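Local coordinates for uncharacterized protein BF1032 (Bacteroides fragilis, PDB 3NRH) that is of unknown function, belongs to the DUF5063 family, and forms a predominantly alpha-helical two-chain assembly, at residues T18-F23 with P47-K52; M33-F38 with L87-D92; E60-E65 with T137-L142; T69-E74 with I119-K124; V78-L83 with N111-L116. All coordinates share one frame; numbering follows the deposited sequence.

Contact 1 of 5, residues T18-F23 with P47-K52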
# COMPACT_ATOMS: atom_id res chain seq x y z
N THR A 18 13.17 -3.18 10.28
CA THR A 18 12.27 -4.18 10.85
C THR A 18 11.29 -4.77 9.83
O THR A 18 11.17 -5.99 9.72
CB THR A 18 11.48 -3.59 12.03
OG1 THR A 18 12.41 -3.16 13.03
CG2 THR A 18 10.54 -4.63 12.63
N VAL A 19 10.60 -3.93 9.07
CA VAL A 19 9.66 -4.46 8.09
C VAL A 19 10.40 -5.13 6.92
O VAL A 19 9.92 -6.11 6.36
CB VAL A 19 8.70 -3.37 7.54
CG1 VAL A 19 9.49 -2.28 6.85
CG2 VAL A 19 7.68 -4.00 6.59
N ALA A 20 11.56 -4.59 6.57
CA ALA A 20 12.35 -5.16 5.48
C ALA A 20 12.75 -6.60 5.83
O ALA A 20 12.67 -7.50 4.99
CB ALA A 20 13.60 -4.31 5.23
N ALA A 21 13.17 -6.81 7.07
CA ALA A 21 13.57 -8.15 7.51
C ALA A 21 12.35 -9.07 7.54
O ALA A 21 12.44 -10.25 7.16
CB ALA A 21 14.22 -8.07 8.90
N GLU A 22 11.22 -8.56 8.01
CA GLU A 22 10.00 -9.36 8.06
C GLU A 22 9.59 -9.76 6.65
O GLU A 22 9.15 -10.89 6.42
CB GLU A 22 8.86 -8.56 8.72
CG GLU A 22 9.16 -8.13 10.15
CD GLU A 22 8.84 -9.19 11.18
OE1 GLU A 22 9.24 -10.36 10.99
OE2 GLU A 22 8.18 -8.86 12.19
N PHE A 23 9.75 -8.84 5.70
CA PHE A 23 9.41 -9.09 4.30
C PHE A 23 10.31 -10.19 3.72
O PHE A 23 9.83 -11.15 3.13
CB PHE A 23 9.58 -7.80 3.48
CG PHE A 23 9.48 -8.00 1.99
CD1 PHE A 23 8.25 -8.26 1.38
CD2 PHE A 23 10.62 -7.91 1.19
CE1 PHE A 23 8.16 -8.42 -0.01
CE2 PHE A 23 10.54 -8.07 -0.20
CZ PHE A 23 9.30 -8.32 -0.80
N PRO A 47 2.16 -2.95 1.94
CA PRO A 47 1.85 -1.54 2.19
C PRO A 47 2.69 -0.94 3.31
O PRO A 47 3.02 0.25 3.28
CB PRO A 47 0.35 -1.56 2.51
CG PRO A 47 0.12 -2.95 3.06
CD PRO A 47 0.98 -3.81 2.16
N LEU A 48 3.03 -1.76 4.30
CA LEU A 48 3.84 -1.27 5.41
C LEU A 48 5.27 -1.01 4.91
O LEU A 48 5.91 -0.05 5.32
CB LEU A 48 3.86 -2.28 6.55
CG LEU A 48 4.63 -1.84 7.81
CD1 LEU A 48 4.09 -0.51 8.33
CD2 LEU A 48 4.51 -2.92 8.86
N LEU A 49 5.76 -1.89 4.04
CA LEU A 49 7.10 -1.74 3.49
C LEU A 49 7.17 -0.46 2.65
O LEU A 49 8.15 0.29 2.73
CB LEU A 49 7.46 -2.96 2.64
CG LEU A 49 8.85 -3.01 1.98
CD1 LEU A 49 9.93 -3.00 3.05
CD2 LEU A 49 8.95 -4.28 1.13
N TYR A 50 6.13 -0.21 1.87
CA TYR A 50 6.09 0.99 1.03
C TYR A 50 6.08 2.24 1.91
O TYR A 50 6.82 3.20 1.67
CB TYR A 50 4.83 0.98 0.15
CG TYR A 50 4.81 2.11 -0.85
CD1 TYR A 50 5.36 1.96 -2.12
CD2 TYR A 50 4.30 3.36 -0.50
CE1 TYR A 50 5.42 3.02 -3.02
CE2 TYR A 50 4.35 4.43 -1.38
CZ TYR A 50 4.91 4.26 -2.64
OH TYR A 50 5.00 5.33 -3.49
N LEU A 51 5.23 2.23 2.93
CA LEU A 51 5.12 3.35 3.84
C LEU A 51 6.44 3.66 4.53
O LEU A 51 6.87 4.81 4.57
CB LEU A 51 4.04 3.07 4.88
CG LEU A 51 3.84 4.10 5.99
CD1 LEU A 51 3.52 5.46 5.39
CD2 LEU A 51 2.70 3.64 6.90
N LYS A 52 7.08 2.64 5.09
CA LYS A 52 8.35 2.85 5.77
C LYS A 52 9.45 3.34 4.82
O LYS A 52 10.29 4.16 5.20
CB LYS A 52 8.78 1.57 6.49
CG LYS A 52 7.85 1.17 7.63
CD LYS A 52 7.69 2.32 8.64
CE LYS A 52 6.60 2.04 9.66
NZ LYS A 52 6.33 3.24 10.51
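Leu48 opens the contact on helix 35-54, its CG meeting Val19 CG2 at 3.9 Å. One residue on, Leu49 shares the bulk of the contact with Val19, splitting its two methyls between different partners. Leu49 CD1 lies 3.9 Å from Val19 CG1 and also comes up against the backbone of Ala20. Leu49 CD2 sits over one face of the Phe23 ring, 4.0 Å from the ring centroid and 14° off the normal, a CH-pi contact made as the two side chains cross at about a right angle. Val19 fits against the other helix with both branches. Val19 CG2, anti to the backbone N, presses on Leu49 N at 3.8 Å, while CG1, held between N and the carbonyl carbon (chi1 61°), turns towards Lys52. Lys52 comes last and offers only the root of its chain, with CG 3.9 Å from Val19 CG1; its amine runs on to a salt bridge with Glu15. Ile119 of helix 112-131 also packs against Phe23. Roughly antiparallel (147°), with the axes of the short segments 9.4 Å apart, the two helices meet through interlocking aliphatic and aromatic side chains, consistent with the buried core of an antiparallel helical bundle.

Contact 2 of 5, residues M33-F38 with L87-D92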
# COMPACT_ATOMS: atom_id res chain seq x y z
N MSE A 33 3.75 -22.71 3.57
CA MSE A 33 2.40 -22.18 3.73
C MSE A 33 1.50 -22.34 2.50
O MSE A 33 1.97 -22.64 1.41
CB MSE A 33 2.46 -20.70 4.11
CG MSE A 33 3.06 -19.83 3.02
SE MSE A 33 3.24 -18.01 3.60
CE MSE A 33 5.06 -18.07 4.24
N LYS A 34 0.21 -22.11 2.71
CA LYS A 34 -0.79 -22.22 1.65
C LYS A 34 -0.91 -20.88 0.92
O LYS A 34 -0.51 -19.84 1.45
CB LYS A 34 -2.14 -22.59 2.25
CG LYS A 34 -2.11 -23.77 3.22
CD LYS A 34 -1.63 -25.05 2.56
CE LYS A 34 -2.60 -25.51 1.48
NZ LYS A 34 -2.15 -26.78 0.84
N ARG A 35 -1.47 -20.90 -0.28
CA ARG A 35 -1.62 -19.68 -1.06
C ARG A 35 -2.47 -18.62 -0.37
O ARG A 35 -2.16 -17.43 -0.44
CB ARG A 35 -2.23 -19.99 -2.43
CG ARG A 35 -2.33 -18.77 -3.33
CD ARG A 35 -3.20 -19.07 -4.55
NE ARG A 35 -2.68 -20.19 -5.32
CZ ARG A 35 -3.38 -20.83 -6.26
NH1 ARG A 35 -4.62 -20.45 -6.54
NH2 ARG A 35 -2.82 -21.84 -6.92
N SER A 36 -3.55 -19.04 0.30
CA SER A 36 -4.41 -18.08 0.98
C SER A 36 -3.64 -17.29 2.03
O SER A 36 -3.75 -16.07 2.11
CB SER A 36 -5.60 -18.79 1.63
OG SER A 36 -5.18 -19.78 2.56
N THR A 37 -2.84 -18.00 2.82
CA THR A 37 -2.04 -17.36 3.86
C THR A 37 -0.98 -16.46 3.23
O THR A 37 -0.71 -15.36 3.73
CB THR A 37 -1.35 -18.42 4.74
OG1 THR A 37 -2.34 -19.29 5.29
CG2 THR A 37 -0.59 -17.75 5.87
N PHE A 38 -0.38 -16.92 2.14
CA PHE A 38 0.65 -16.15 1.45
C PHE A 38 0.08 -14.83 0.93
O PHE A 38 0.64 -13.76 1.16
CB PHE A 38 1.20 -16.94 0.26
CG PHE A 38 2.24 -16.19 -0.52
CD1 PHE A 38 3.52 -16.03 -0.03
CD2 PHE A 38 1.91 -15.59 -1.73
CE1 PHE A 38 4.48 -15.29 -0.72
CE2 PHE A 38 2.85 -14.85 -2.44
CZ PHE A 38 4.14 -14.70 -1.93
N LEU A 87 1.78 -19.48 -6.14
CA LEU A 87 0.73 -18.75 -6.84
C LEU A 87 0.08 -19.53 -7.98
O LEU A 87 -1.10 -19.34 -8.27
CB LEU A 87 1.29 -17.42 -7.37
CG LEU A 87 1.53 -16.35 -6.30
CD1 LEU A 87 2.30 -15.20 -6.91
CD2 LEU A 87 0.18 -15.87 -5.77
N ALA A 88 0.84 -20.42 -8.62
CA ALA A 88 0.34 -21.24 -9.73
C ALA A 88 -0.24 -20.35 -10.83
O ALA A 88 0.37 -19.37 -11.22
CB ALA A 88 -0.71 -22.22 -9.23
N GLU A 89 -1.43 -20.69 -11.34
CA GLU A 89 -2.07 -19.88 -12.38
C GLU A 89 -2.33 -18.42 -11.98
O GLU A 89 -2.58 -17.57 -12.84
CB GLU A 89 -3.39 -20.55 -12.85
CG GLU A 89 -3.88 -21.74 -12.01
CD GLU A 89 -4.65 -21.34 -10.76
OE1 GLU A 89 -5.57 -20.48 -10.86
OE2 GLU A 89 -4.35 -21.90 -9.67
N LYS A 90 -2.26 -18.13 -10.68
CA LYS A 90 -2.45 -16.77 -10.11
C LYS A 90 -1.25 -15.86 -10.30
O LYS A 90 -1.32 -14.65 -10.08
CB LYS A 90 -2.68 -16.86 -8.60
CG LYS A 90 -4.01 -16.40 -8.13
CD LYS A 90 -5.04 -17.44 -8.48
CE LYS A 90 -6.12 -16.98 -9.46
NZ LYS A 90 -7.32 -17.81 -9.14
N ASP A 91 -0.13 -16.46 -10.65
CA ASP A 91 1.10 -15.70 -10.79
C ASP A 91 1.08 -14.69 -11.92
O ASP A 91 1.65 -13.59 -11.81
CB ASP A 91 2.27 -16.66 -10.97
CG ASP A 91 3.58 -16.01 -10.67
OD1 ASP A 91 3.61 -15.19 -9.73
OD2 ASP A 91 4.57 -16.32 -11.36
N ASP A 92 0.42 -15.05 -13.01
CA ASP A 92 0.35 -14.18 -14.17
C ASP A 92 -0.77 -13.16 -14.12
O ASP A 92 -1.89 -13.45 -13.68
CB ASP A 92 0.23 -15.02 -15.44
CG ASP A 92 1.44 -15.91 -15.67
OD1 ASP A 92 1.69 -16.81 -14.84
OD2 ASP A 92 2.15 -15.70 -16.68
O HOH W 1 -4.14 -24.17 -7.90
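The guanidinium of Arg35 has the carbonyl oxygen of Leu87 over one face, 3.1 Å above its plane, and the carboxylate of Glu89 at its edge. Only the second is a hydrogen bond: Arg35 NH2 reaches Glu89 OE2 at 3.1 Å, forming a salt bridge. That bond is bent, 140° at the hydrogen, because OE2, met on its syn side, lies somewhat out of the guanidinium plane and the two flat groups are turned 55° against each other. A water bridges the same pair, accepting from Arg35 NH2 and donating to Glu89 OE2. The CB of Ala88 crowds the same nitrogen, with Arg35 NH2 3.2 Å away. The Phe38 ring, one turn on, meets Leu87 obliquely, its CE2 4.3 Å from Leu87 CG, and meets the Phe26 ring with the planes nearly parallel. In fold terms, the first turn of helix 35-54 here grips the end of helix 73-87, where Ala88 leaves helical geometry with positive phi and a short 3-10 turn follows. Arg35 reaches this turn with CG anti to its own N (chi1 -176°) and the chain bent near the end. Its NE donates to the carbonyl of Ile86, which helps fix the rotation of the group. Lys90 brings its CD to 3.6 Å from Arg35 NH1, and its amine makes a long, probably weak salt bridge to the other oxygen of Glu89.

Contact 3 of 5, residues E60-E65 with T137-L142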
# COMPACT_ATOMS: atom_id res chain seq x y z
N GLU A 60 22.95 10.14 1.57
CA GLU A 60 23.97 10.50 0.59
C GLU A 60 25.03 9.41 0.49
O GLU A 60 25.40 8.81 1.48
CB GLU A 60 24.63 11.82 0.98
CG GLU A 60 25.34 11.77 2.33
CD GLU A 60 26.12 13.04 2.64
OE1 GLU A 60 25.52 14.13 2.63
OE2 GLU A 60 27.34 12.93 2.89
N MSE A 61 25.52 9.17 -0.72
CA MSE A 61 26.55 8.17 -0.95
C MSE A 61 27.89 8.67 -0.39
O MSE A 61 28.24 9.84 -0.57
CB MSE A 61 26.72 7.94 -2.46
CG MSE A 61 25.66 7.05 -3.09
SE MSE A 61 25.60 5.32 -2.24
CE MSE A 61 27.48 4.89 -2.25
N ILE A 62 28.61 7.82 0.34
CA ILE A 62 29.93 8.17 0.87
C ILE A 62 30.90 7.60 -0.16
O ILE A 62 31.91 8.20 -0.50
CB ILE A 62 30.23 7.46 2.22
CG1 ILE A 62 29.24 7.91 3.29
CG2 ILE A 62 31.71 7.63 2.59
CD1 ILE A 62 29.00 9.37 3.39
N GLY A 63 30.55 6.42 -0.66
CA GLY A 63 31.38 5.76 -1.63
C GLY A 63 32.41 4.93 -0.91
O GLY A 63 32.08 4.21 0.05
N ASP A 64 33.65 5.05 -1.35
CA ASP A 64 34.74 4.26 -0.80
C ASP A 64 34.42 2.87 -1.24
O ASP A 64 34.16 2.59 -2.41
CB ASP A 64 34.77 4.28 0.73
CG ASP A 64 35.82 5.18 1.29
OD1 ASP A 64 35.47 6.34 1.60
OD2 ASP A 64 36.99 4.75 1.45
N GLU A 65 34.36 2.01 -0.24
CA GLU A 65 34.11 0.57 -0.35
C GLU A 65 32.68 0.19 -0.71
O GLU A 65 31.71 0.67 -0.12
CB GLU A 65 34.44 -0.03 1.00
CG GLU A 65 34.48 -1.51 1.09
CD GLU A 65 34.67 -1.92 2.53
OE1 GLU A 65 35.43 -1.21 3.22
OE2 GLU A 65 34.07 -2.92 2.97
N THR A 137 29.37 1.15 4.93
CA THR A 137 28.57 0.35 4.02
C THR A 137 27.12 0.24 4.47
O THR A 137 26.24 -0.04 3.66
CB THR A 137 29.17 -1.07 3.81
OG1 THR A 137 29.42 -1.68 5.08
CG2 THR A 137 30.49 -0.97 3.04
N MSE A 138 26.87 0.45 5.76
CA MSE A 138 25.51 0.42 6.27
C MSE A 138 24.82 1.64 5.66
O MSE A 138 23.67 1.58 5.22
CB MSE A 138 25.48 0.52 7.80
CG MSE A 138 25.91 -0.75 8.53
SE MSE A 138 25.98 -0.49 10.46
CE MSE A 138 24.09 -0.48 10.83
N ASN A 139 25.55 2.75 5.64
CA ASN A 139 25.02 3.99 5.09
C ASN A 139 24.83 3.91 3.58
O ASN A 139 23.78 4.29 3.06
CB ASN A 139 25.94 5.16 5.42
CG ASN A 139 25.49 6.45 4.76
OD1 ASN A 139 25.79 6.70 3.60
ND2 ASN A 139 24.76 7.27 5.50
N ASP A 140 25.84 3.40 2.88
CA ASP A 140 25.76 3.29 1.43
C ASP A 140 24.72 2.29 0.96
O ASP A 140 24.04 2.54 -0.03
CB ASP A 140 27.14 2.95 0.86
CG ASP A 140 28.06 4.16 0.83
OD1 ASP A 140 27.69 5.19 1.44
OD2 ASP A 140 29.14 4.09 0.21
N SER A 141 24.57 1.17 1.67
CA SER A 141 23.57 0.18 1.27
C SER A 141 22.18 0.80 1.42
O SER A 141 21.28 0.54 0.62
CB SER A 141 23.68 -1.10 2.12
OG SER A 141 23.45 -0.86 3.50
N LEU A 142 22.01 1.63 2.45
CA LEU A 142 20.73 2.30 2.68
C LEU A 142 20.46 3.29 1.54
O LEU A 142 19.37 3.31 0.97
CB LEU A 142 20.76 3.06 4.01
CG LEU A 142 19.52 3.92 4.29
CD1 LEU A 142 18.30 3.02 4.40
CD2 LEU A 142 19.71 4.72 5.57
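Asp140 meets the backbone of Ile62 and Gly63 because its CG stands anti to the carbonyl carbon (chi1 -76°) and its carboxylate is barely twisted beyond that, turning both oxygens to the loop's peptide N-H groups. Met61 curls back through bends at chi2 and chi3 and brings its CE to that carboxylate, though the methyl's exact position is doubtful. The two carboxylate oxygens then take one N-H each: Ile62 N donates to Asp140 OD1 at 3.0 Å in a fairly straight bond of 164°, and Gly63 N donates to Asp140 OD2 at 2.9 Å in a more bent one. Both donors arrive on the syn sides, tilted out of the carboxylate plane. Such a carboxylate, clasping consecutive peptide N-H groups, ties the irregular link between helices 35-54 and 73-87 to the first turns of the long helix 135-169. Gly63 has positive phi, and its O lies 2.9 Å from Asp140 OD2, two acceptors sharing no hydrogen bond. Ile62 sets its CB 3.5 Å from Asp140 OD1, the two side chains crossing at about a right angle. Where the loop reaches Glu65, Thr137 CG2 on the helix lies 3.8 Å from Glu65 O; the threonine hydroxyl binds the carbonyl of Leu134.

Contact 4 of 5, residues T69-E74 with I119-K124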
# COMPACT_ATOMS: atom_id res chain seq x y z
N THR A 69 27.28 -7.89 -1.34
CA THR A 69 26.01 -8.24 -1.96
C THR A 69 25.62 -9.63 -1.44
O THR A 69 26.49 -10.43 -1.10
CB THR A 69 26.13 -8.28 -3.50
OG1 THR A 69 26.42 -6.96 -3.98
CG2 THR A 69 24.83 -8.75 -4.13
N TYR A 70 24.33 -9.90 -1.37
CA TYR A 70 23.87 -11.20 -0.90
C TYR A 70 23.25 -12.02 -2.01
O TYR A 70 23.62 -13.17 -2.23
CB TYR A 70 22.84 -11.04 0.22
CG TYR A 70 22.28 -12.37 0.69
CD1 TYR A 70 22.87 -13.08 1.74
CD2 TYR A 70 21.18 -12.95 0.05
CE1 TYR A 70 22.38 -14.32 2.14
CE2 TYR A 70 20.69 -14.19 0.44
CZ TYR A 70 21.28 -14.87 1.49
OH TYR A 70 20.76 -16.09 1.89
N VAL A 71 22.28 -11.42 -2.70
CA VAL A 71 21.55 -12.12 -3.75
C VAL A 71 22.35 -12.51 -4.99
O VAL A 71 22.88 -11.67 -5.71
CB VAL A 71 20.32 -11.29 -4.19
CG1 VAL A 71 19.53 -12.05 -5.26
CG2 VAL A 71 19.43 -11.01 -2.99
N THR A 72 22.42 -13.82 -5.21
CA THR A 72 23.12 -14.39 -6.36
C THR A 72 22.04 -14.86 -7.33
O THR A 72 20.85 -14.86 -6.99
CB THR A 72 23.97 -15.60 -5.95
OG1 THR A 72 23.12 -16.64 -5.44
CG2 THR A 72 24.98 -15.20 -4.88
N GLU A 73 22.43 -15.26 -8.53
CA GLU A 73 21.46 -15.74 -9.51
C GLU A 73 20.70 -16.95 -8.96
O GLU A 73 19.49 -17.08 -9.18
CB GLU A 73 22.16 -16.12 -10.81
CG GLU A 73 21.22 -16.55 -11.93
CD GLU A 73 20.18 -15.49 -12.26
OE1 GLU A 73 20.57 -14.32 -12.49
OE2 GLU A 73 18.98 -15.81 -12.29
N GLU A 74 21.40 -17.83 -8.26
CA GLU A 74 20.79 -19.03 -7.70
C GLU A 74 19.75 -18.68 -6.63
O GLU A 74 18.66 -19.25 -6.60
CB GLU A 74 21.86 -19.94 -7.10
CG GLU A 74 21.36 -21.29 -6.62
CD GLU A 74 20.74 -22.12 -7.74
OE1 GLU A 74 21.23 -22.04 -8.88
OE2 GLU A 74 19.77 -22.86 -7.47
N ILE A 119 12.00 -7.20 -5.96
CA ILE A 119 11.96 -6.33 -4.78
C ILE A 119 12.88 -6.93 -3.72
O ILE A 119 13.68 -6.23 -3.09
CB ILE A 119 10.52 -6.21 -4.23
CG1 ILE A 119 9.63 -5.55 -5.29
CG2 ILE A 119 10.51 -5.41 -2.93
CD1 ILE A 119 8.15 -5.59 -4.94
N TYR A 120 12.79 -8.25 -3.55
CA TYR A 120 13.60 -8.98 -2.59
C TYR A 120 15.09 -8.73 -2.83
O TYR A 120 15.86 -8.56 -1.89
CB TYR A 120 13.30 -10.49 -2.71
CG TYR A 120 14.16 -11.38 -1.84
CD1 TYR A 120 13.80 -11.66 -0.51
CD2 TYR A 120 15.31 -11.97 -2.35
CE1 TYR A 120 14.59 -12.50 0.28
CE2 TYR A 120 16.10 -12.81 -1.57
CZ TYR A 120 15.74 -13.08 -0.25
OH TYR A 120 16.53 -13.89 0.52
N GLN A 121 15.51 -8.72 -4.10
CA GLN A 121 16.92 -8.48 -4.39
C GLN A 121 17.40 -7.18 -3.76
O GLN A 121 18.46 -7.14 -3.15
CB GLN A 121 17.16 -8.45 -5.90
CG GLN A 121 18.63 -8.46 -6.28
CD GLN A 121 18.84 -8.48 -7.78
OE1 GLN A 121 18.17 -9.22 -8.50
NE2 GLN A 121 19.78 -7.67 -8.26
N ASP A 122 16.63 -6.11 -3.91
CA ASP A 122 17.05 -4.84 -3.32
C ASP A 122 16.94 -4.82 -1.80
O ASP A 122 17.85 -4.35 -1.12
CB ASP A 122 16.24 -3.68 -3.90
CG ASP A 122 16.99 -2.95 -5.01
OD1 ASP A 122 18.12 -2.45 -4.75
OD2 ASP A 122 16.47 -2.87 -6.13
N ILE A 123 15.85 -5.34 -1.27
CA ILE A 123 15.66 -5.33 0.19
C ILE A 123 16.65 -6.25 0.91
O ILE A 123 17.25 -5.86 1.91
CB ILE A 123 14.22 -5.74 0.57
CG1 ILE A 123 13.22 -4.86 -0.19
CG2 ILE A 123 14.02 -5.58 2.08
CD1 ILE A 123 13.38 -3.37 0.08
N LYS A 124 16.81 -7.48 0.41
CA LYS A 124 17.71 -8.44 1.04
C LYS A 124 19.17 -7.98 1.03
O LYS A 124 19.89 -8.15 2.02
CB LYS A 124 17.61 -9.80 0.33
CG LYS A 124 18.48 -10.90 0.92
CD LYS A 124 18.07 -11.26 2.34
CE LYS A 124 18.88 -12.44 2.87
NZ LYS A 124 18.41 -12.89 4.22
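Lys124 lies across one face of the Tyr70 ring, its CE 3.6 Å from the ring centroid and 16° off the normal, a CH-pi contact. Its amine goes on over the same face as a cation-pi partner, Lys124 NZ being 4.7 Å from the centroid of the Tyr70 ring. Lys124 CG, set anti to the backbone N (chi1 -178°), touches the ring at Tyr70 CD2, 3.5 Å away; the bend at chi2 then carries the outer chain, with CE, over the face. Beside this pair Val71 uses both methyls. Val71 CG1 rests 3.8 Å from Gln121 CG, the two side chains crossing at about a right angle, while Val71 CG2 touches Gln121 CA, Lys124 CB and, at 4.0 Å, Tyr120 CE2. The arrangement lays the non-helical lead-in to helix 73-87 along helix 112-131, so that the Tyr70-Val71 pair covers about one turn of the latter. Farther out, Glu28 holds the ends of two helix side chains, by a salt bridge with the amine of Lys124 and a hydrogen bond with the hydroxyl of Tyr120. The backbone N atoms of Tyr70 and Val71 both donate to the carboxylate of Asp125, which probably helps fix the backbone from which the ring springs. Phe128 meets Tyr70 edge-to-face. Thr72 then starts the next helix as its N-cap, its hydroxyl bonded to the backbone N of Ile75.

Contact 5 of 5, residues V78-L83 with N111-L116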
# COMPACT_ATOMS: atom_id res chain seq x y z
N VAL A 78 15.81 -19.57 -7.31
CA VAL A 78 15.14 -20.50 -6.42
C VAL A 78 13.93 -19.83 -5.78
O VAL A 78 12.86 -20.44 -5.68
CB VAL A 78 16.10 -21.01 -5.32
CG1 VAL A 78 15.35 -21.88 -4.34
CG2 VAL A 78 17.24 -21.81 -5.96
N LEU A 79 14.09 -18.58 -5.36
CA LEU A 79 12.98 -17.86 -4.73
C LEU A 79 11.86 -17.62 -5.73
O LEU A 79 10.69 -17.85 -5.43
CB LEU A 79 13.45 -16.51 -4.19
CG LEU A 79 12.33 -15.60 -3.65
CD1 LEU A 79 11.65 -16.26 -2.46
CD2 LEU A 79 12.90 -14.26 -3.25
N ARG A 80 12.21 -17.15 -6.93
CA ARG A 80 11.21 -16.89 -7.95
C ARG A 80 10.39 -18.13 -8.25
O ARG A 80 9.16 -18.08 -8.31
CB ARG A 80 11.87 -16.38 -9.23
CG ARG A 80 10.87 -16.10 -10.36
CD ARG A 80 11.57 -15.70 -11.66
NE ARG A 80 12.40 -16.77 -12.20
CZ ARG A 80 11.92 -17.89 -12.74
NH1 ARG A 80 10.61 -18.10 -12.81
NH2 ARG A 80 12.76 -18.81 -13.20
N ILE A 81 11.07 -19.26 -8.45
CA ILE A 81 10.39 -20.50 -8.75
C ILE A 81 9.47 -20.95 -7.62
O ILE A 81 8.35 -21.41 -7.87
CB ILE A 81 11.41 -21.62 -9.06
CG1 ILE A 81 12.15 -21.28 -10.36
CG2 ILE A 81 10.71 -22.96 -9.19
CD1 ILE A 81 13.29 -22.22 -10.70
N ASN A 82 9.90 -20.80 -6.37
CA ASN A 82 9.06 -21.19 -5.24
C ASN A 82 7.81 -20.33 -5.16
O ASN A 82 6.72 -20.82 -4.89
CB ASN A 82 9.84 -21.11 -3.93
CG ASN A 82 10.97 -22.12 -3.86
OD1 ASN A 82 10.82 -23.25 -4.31
ND2 ASN A 82 12.10 -21.71 -3.28
N LEU A 83 7.98 -19.03 -5.39
CA LEU A 83 6.84 -18.12 -5.34
C LEU A 83 5.88 -18.44 -6.48
O LEU A 83 4.66 -18.43 -6.31
CB LEU A 83 7.31 -16.67 -5.43
CG LEU A 83 8.22 -16.23 -4.27
CD1 LEU A 83 8.57 -14.76 -4.42
CD2 LEU A 83 7.52 -16.49 -2.94
N ASN A 111 4.51 -11.31 -13.99
CA ASN A 111 4.38 -12.37 -13.01
C ASN A 111 4.67 -11.81 -11.62
O ASN A 111 5.69 -11.16 -11.40
CB ASN A 111 5.36 -13.51 -13.32
CG ASN A 111 4.97 -14.29 -14.55
OD1 ASN A 111 3.93 -14.96 -14.57
ND2 ASN A 111 5.79 -14.22 -15.58
N ILE A 112 3.76 -12.07 -10.69
CA ILE A 112 3.93 -11.60 -9.32
C ILE A 112 5.24 -12.15 -8.75
O ILE A 112 5.99 -11.44 -8.08
CB ILE A 112 2.76 -12.07 -8.43
CG1 ILE A 112 1.44 -11.45 -8.93
CG2 ILE A 112 3.02 -11.69 -6.98
CD1 ILE A 112 0.19 -12.00 -8.23
N SER A 113 5.52 -13.42 -9.02
CA SER A 113 6.74 -14.04 -8.51
C SER A 113 8.00 -13.28 -8.90
O SER A 113 8.92 -13.13 -8.10
CB SER A 113 6.83 -15.50 -8.98
OG SER A 113 6.83 -15.57 -10.39
N GLU A 114 8.06 -12.80 -10.14
CA GLU A 114 9.23 -12.06 -10.60
C GLU A 114 9.31 -10.71 -9.92
O GLU A 114 10.39 -10.27 -9.54
CB GLU A 114 9.19 -11.88 -12.12
CG GLU A 114 10.52 -11.44 -12.70
CD GLU A 114 10.50 -11.33 -14.21
OE1 GLU A 114 9.95 -12.23 -14.87
OE2 GLU A 114 11.05 -10.33 -14.74
N ASP A 115 8.17 -10.03 -9.78
CA ASP A 115 8.13 -8.74 -9.11
C ASP A 115 8.64 -8.87 -7.68
O ASP A 115 9.48 -8.09 -7.22
CB ASP A 115 6.70 -8.18 -9.04
CG ASP A 115 6.19 -7.70 -10.39
OD1 ASP A 115 6.89 -6.90 -11.05
OD2 ASP A 115 5.07 -8.11 -10.77
N LEU A 116 8.11 -9.86 -6.96
CA LEU A 116 8.52 -10.08 -5.58
C LEU A 116 10.00 -10.42 -5.46
O LEU A 116 10.69 -9.90 -4.58
CB LEU A 116 7.67 -11.18 -4.93
CG LEU A 116 6.19 -10.82 -4.75
CD1 LEU A 116 5.42 -12.03 -4.21
CD2 LEU A 116 6.06 -9.63 -3.81
O HOH W 2 8.20 -16.33 -12.68
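Leu83 and Leu116 hold matching conformations, each with CG anti to the carbonyl carbon (chi1 -62° and -67°), yet the side chains cross at about a right angle. Leu83 CD1 meets the base of the other leucine, 3.7 Å from Leu116 CB. The CB of Leu83 meets Ser113 CB at 3.8 Å, Ser113 being the small residue at which the helices come close. Ser113 keeps its hydroxyl between N and the carbonyl carbon, while its CB lies 3.5 Å from Arg80 O. Anti at chi1, Arg80 brings its CG past Ser113 OG; the bend at chi3 turns the guanidinium back along its own helix to a salt bridge with Glu77. A water links the two residues, accepting from Arg80 NH1 at 3.0 Å and donating to Ser113 OG at 2.8 Å. The serine hydroxyl is also hydrogen-bonded to the carboxylate of Asp91, giving this buried group a second partner. Axes of the short segments 8.3 Å apart at 144° make a close, roughly antiparallel helix pair of a helical bundle, connected in the chain through the two-stranded sheet of 92-94 and 109-111.

All five contacts lie within one helical unit and join pieces distant in sequence. Contact 1 pairs helices 11-28 and 35-54, closes before contacts 3, 4 and 5 open, and touches contact 4, where Ala20 and Phe23 pack on helix 112-131. Contacts 4 and 5, centres 12 Å apart, both join the 73-87 region to helix 112-131 and lie within the sequence spanned by contact 3. Contact 2 crosses all the others along the chain; it shares helix 35-54 with contact 1 and touches contact 5, about 11 Å away between centres, through Asp91. Contact 3 lies across the chain's centre from contact 2, 37 Å between centres, so the contacts probably tie the bundle near both ends and through its middle.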